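Local coordinates for ZINC phosphodiesterase ELAC protein 1 (Homo sapiens, PDB 3ZWF) that is a zinc-dependent phosphodiesterase that acts in tRNA repair by removing a 2',3'-cyclic phosphate, and shows some tRNA 3'-processing endonuclease activity, at residues L6-S20 and D34-L48. Residues are numbered along the deposited sequence; the frame is centred on the assembly and turned at random.
Sequences LGTGAAYPSPTRGAS and DCGEGTQTQLMKSQL. With EDO (1,2-ethanediol), chain K; EDO (1,2-ethanediol), chain J.
Leu6 and Gln42 meet in a buried contact of mixed character, part leucine packing and part hydrogen bonds to backbone carbonyls. It joins the loop between strands 2-5 and 21-26 to the turn and helix 39-45 that follow strand 29-33 of the metallo-beta-lactamase fold. Gln42 bends back at chi2 (-66°) and brings NE2 to Leu6 O at 2.8 Å. The bond is straight, and the oxygen lies near the amide plane. The other end of the amide, OE1, takes a bond from Lys45 NZ in its carbonyl plane, so both ends of the group are held. Leu6 spreads its methyls over the helix end: CD1 presses on Leu43 CD2 at a tight 3.4 Å, while CD2 reaches Ser46 CB and Leu48 CD1. Further along, Gly36 N donates to Ser20 O at 3.0 Å, and Ala19 CB rests on Gly36 CA at 3.7 Å. Two waters fill out this junction. One links Ala19 N to Glu37 O; the other donates to Ala19 O and to Thr39 OG1, whose own proton goes to Gly36 O (2.6 Å). Asp34 CB packs against Ser20 O at 3.6 Å, and Asp34 OD2 is hydrogen-bonded to Thr59 OG1 and to ND1 of the zinc ligand His65. Ser20 lies beside zinc ligands His65 and His311. The backbone bond from Gly36 to Ser20 thus ties together two segments bordering the dizinc site, and Asp34 probably helps orient His65 from the second shell.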
# COMPACT_ATOMS: atom_id res chain seq x y z
N LEU A 6 -5.51 9.70 10.88
CA LEU A 6 -4.71 8.50 10.81
C LEU A 6 -3.32 8.76 10.20
O LEU A 6 -2.32 8.16 10.62
CB LEU A 6 -5.43 7.37 10.08
CG LEU A 6 -6.73 6.92 10.76
CD1 LEU A 6 -7.57 6.05 9.88
CD2 LEU A 6 -6.49 6.25 12.13
N GLY A 7 -3.28 9.65 9.23
CA GLY A 7 -2.04 10.06 8.60
C GLY A 7 -2.09 11.50 8.19
O GLY A 7 -3.07 11.98 7.51
N THR A 8 -1.05 12.19 8.58
CA THR A 8 -0.94 13.65 8.51
C THR A 8 0.25 14.10 7.68
O THR A 8 0.58 15.26 7.65
CB THR A 8 -0.89 14.24 9.90
OG1 THR A 8 0.28 13.78 10.64
CG2 THR A 8 -2.18 13.86 10.70
N GLY A 9 0.93 13.15 7.02
CA GLY A 9 2.07 13.53 6.23
C GLY A 9 1.78 13.71 4.75
O GLY A 9 0.82 13.11 4.18
N ALA A 10 2.67 14.45 4.11
CA ALA A 10 2.65 14.69 2.65
C ALA A 10 3.43 13.66 1.87
O ALA A 10 4.48 13.22 2.31
CB ALA A 10 3.23 16.04 2.32
N ALA A 11 2.88 13.30 0.71
CA ALA A 11 3.56 12.58 -0.38
C ALA A 11 3.87 11.09 -0.19
O ALA A 11 3.88 10.35 -1.18
CB ALA A 11 4.81 13.37 -0.84
N TYR A 12 4.16 10.66 1.03
CA TYR A 12 4.43 9.29 1.38
C TYR A 12 4.30 9.08 2.86
O TYR A 12 4.41 10.04 3.63
CB TYR A 12 5.83 8.84 0.92
CG TYR A 12 6.94 9.68 1.42
CD1 TYR A 12 7.37 10.80 0.72
CD2 TYR A 12 7.59 9.37 2.62
CE1 TYR A 12 8.42 11.54 1.17
CE2 TYR A 12 8.61 10.11 3.07
CZ TYR A 12 9.03 11.19 2.35
OH TYR A 12 10.09 11.94 2.84
N PRO A 13 4.07 7.84 3.28
CA PRO A 13 4.00 7.58 4.71
C PRO A 13 5.37 7.52 5.31
O PRO A 13 6.28 7.07 4.63
CB PRO A 13 3.35 6.20 4.76
CG PRO A 13 3.68 5.59 3.49
CD PRO A 13 3.79 6.65 2.48
N SER A 14 5.51 7.97 6.55
CA SER A 14 6.75 7.82 7.32
C SER A 14 6.44 7.26 8.69
O SER A 14 5.28 7.12 9.06
CB SER A 14 7.49 9.13 7.43
OG SER A 14 6.90 9.96 8.47
N PRO A 15 7.47 6.88 9.43
CA PRO A 15 7.30 6.41 10.80
C PRO A 15 6.65 7.45 11.74
O PRO A 15 5.97 7.08 12.69
CB PRO A 15 8.74 6.09 11.26
CG PRO A 15 9.49 5.80 10.01
CD PRO A 15 8.89 6.81 9.02
N THR A 16 6.81 8.73 11.42
CA THR A 16 6.25 9.81 12.29
C THR A 16 4.91 10.37 11.83
O THR A 16 4.12 10.87 12.64
CB THR A 16 7.26 10.94 12.46
OG1 THR A 16 7.64 11.46 11.19
CG2 THR A 16 8.50 10.44 13.13
N ARG A 17 4.67 10.30 10.52
CA ARG A 17 3.39 10.74 9.93
C ARG A 17 2.97 9.82 8.78
O ARG A 17 3.65 9.74 7.76
CB ARG A 17 3.45 12.17 9.39
CG ARG A 17 3.71 13.28 10.40
CD ARG A 17 3.63 14.63 9.71
NE ARG A 17 3.95 15.80 10.55
CZ ARG A 17 3.10 16.38 11.39
NH1 ARG A 17 1.87 15.91 11.57
NH2 ARG A 17 3.46 17.46 12.05
N GLY A 18 1.85 9.13 8.99
CA GLY A 18 1.27 8.26 7.97
C GLY A 18 0.81 9.06 6.76
O GLY A 18 0.73 10.30 6.81
N ALA A 19 0.59 8.35 5.66
CA ALA A 19 0.01 8.95 4.48
C ALA A 19 -1.45 9.33 4.74
O ALA A 19 -2.10 8.86 5.70
CB ALA A 19 0.11 8.02 3.31
N SER A 20 -1.96 10.20 3.88
CA SER A 20 -3.28 10.80 4.11
C SER A 20 -4.40 9.81 4.43
O SER A 20 -4.67 8.88 3.67
CB SER A 20 -3.66 11.68 2.94
OG SER A 20 -2.82 12.82 2.99
N ASP A 34 -9.67 9.60 2.26
CA ASP A 34 -8.35 9.19 1.75
C ASP A 34 -7.81 7.93 2.43
O ASP A 34 -8.23 7.54 3.53
CB ASP A 34 -7.33 10.34 1.74
CG ASP A 34 -7.63 11.38 0.59
OD1 ASP A 34 -8.34 11.01 -0.32
OD2 ASP A 34 -7.10 12.50 0.62
N CYS A 35 -6.92 7.28 1.71
CA CYS A 35 -6.45 5.94 2.10
C CYS A 35 -5.06 5.67 1.56
O CYS A 35 -4.84 4.80 0.73
CB CYS A 35 -7.46 4.87 1.66
SG CYS A 35 -7.24 3.30 2.49
N GLY A 36 -4.12 6.48 1.97
CA GLY A 36 -2.69 6.20 1.68
C GLY A 36 -2.19 4.88 2.21
O GLY A 36 -2.81 4.24 3.08
N GLU A 37 -1.04 4.47 1.69
CA GLU A 37 -0.42 3.26 2.13
C GLU A 37 -0.21 3.29 3.64
O GLU A 37 0.18 4.31 4.20
CB GLU A 37 0.92 3.11 1.40
CG GLU A 37 1.65 1.90 1.92
CD GLU A 37 2.75 1.39 1.03
OE1 GLU A 37 3.03 1.92 -0.06
OE2 GLU A 37 3.36 0.42 1.46
N GLY A 38 -0.55 2.18 4.30
CA GLY A 38 -0.45 2.07 5.75
C GLY A 38 -1.67 2.45 6.55
O GLY A 38 -1.69 2.32 7.78
N THR A 39 -2.69 2.95 5.87
CA THR A 39 -3.93 3.27 6.54
C THR A 39 -4.52 2.13 7.36
O THR A 39 -4.90 2.31 8.50
CB THR A 39 -4.96 3.85 5.57
OG1 THR A 39 -4.43 5.05 5.01
CG2 THR A 39 -6.28 4.14 6.30
N GLN A 40 -4.50 0.91 6.82
CA GLN A 40 -5.08 -0.22 7.57
C GLN A 40 -4.37 -0.46 8.91
O GLN A 40 -4.99 -0.81 9.92
CB GLN A 40 -5.13 -1.50 6.73
CG GLN A 40 -3.77 -2.01 6.27
CD GLN A 40 -3.85 -3.40 5.70
OE1 GLN A 40 -4.26 -4.35 6.41
NE2 GLN A 40 -3.44 -3.56 4.42
N THR A 41 -3.04 -0.28 8.93
CA THR A 41 -2.23 -0.48 10.13
C THR A 41 -2.44 0.69 11.12
O THR A 41 -2.49 0.52 12.33
CB THR A 41 -0.75 -0.68 9.70
OG1 THR A 41 -0.33 0.38 8.83
CG2 THR A 41 -0.69 -1.92 8.86
N GLN A 42 -2.60 1.89 10.57
CA GLN A 42 -2.92 3.03 11.44
C GLN A 42 -4.27 2.80 12.12
O GLN A 42 -4.43 3.10 13.30
CB GLN A 42 -2.94 4.37 10.66
CG GLN A 42 -1.57 4.75 10.11
CD GLN A 42 -0.55 5.06 11.21
OE1 GLN A 42 0.11 4.17 11.73
NE2 GLN A 42 -0.40 6.34 11.52
N LEU A 43 -5.26 2.34 11.36
CA LEU A 43 -6.56 1.96 11.93
C LEU A 43 -6.43 0.97 13.06
O LEU A 43 -7.00 1.17 14.13
CB LEU A 43 -7.50 1.38 10.89
CG LEU A 43 -8.14 2.40 10.00
CD1 LEU A 43 -8.78 1.73 8.76
CD2 LEU A 43 -9.20 3.26 10.82
N MET A 44 -5.60 -0.06 12.87
CA MET A 44 -5.39 -1.04 13.93
C MET A 44 -4.85 -0.41 15.21
O MET A 44 -5.29 -0.76 16.29
CB MET A 44 -4.50 -2.19 13.44
CG MET A 44 -5.13 -2.94 12.33
SD MET A 44 -3.88 -4.10 11.72
CE MET A 44 -3.84 -5.31 13.03
N LYS A 45 -3.90 0.53 15.07
CA LYS A 45 -3.25 1.20 16.20
C LYS A 45 -4.21 2.17 16.89
O LYS A 45 -4.05 2.44 18.06
CB LYS A 45 -2.02 1.99 15.74
CG LYS A 45 -0.79 1.10 15.37
CD LYS A 45 0.29 1.77 14.47
CE LYS A 45 0.94 3.04 14.97
NZ LYS A 45 1.64 3.79 13.82
N SER A 46 -5.19 2.66 16.14
CA SER A 46 -6.17 3.61 16.65
C SER A 46 -7.25 2.94 17.50
O SER A 46 -7.34 1.72 17.56
CB SER A 46 -6.81 4.38 15.50
OG SER A 46 -7.85 3.63 14.90
N GLN A 47 -8.12 3.74 18.11
CA GLN A 47 -9.33 3.21 18.79
C GLN A 47 -10.47 2.84 17.84
O GLN A 47 -11.49 2.30 18.27
CB GLN A 47 -9.84 4.19 19.86
N LEU A 48 -10.30 3.11 16.56
CA LEU A 48 -11.32 2.80 15.54
C LEU A 48 -11.19 1.37 15.05
O LEU A 48 -10.15 0.73 15.24
CB LEU A 48 -11.13 3.71 14.34
CG LEU A 48 -11.08 5.19 14.58
CD1 LEU A 48 -10.40 5.83 13.38
CD2 LEU A 48 -12.49 5.74 14.78
C1 EDO K . 1.20 3.66 8.72
O1 EDO K . 1.99 4.44 7.84
C2 EDO K . 1.89 2.89 9.84
O2 EDO K . 0.94 2.02 10.45
C1 EDO J . 2.77 1.39 7.24
O1 EDO J . 3.09 2.40 6.30
C2 EDO J . 2.17 0.15 6.65
O2 EDO J . 1.59 -0.69 7.58
O HOH W 1 3.01 5.48 12.64
O HOH W 2 0.04 5.60 6.49
O HOH W 3 -2.59 6.37 6.78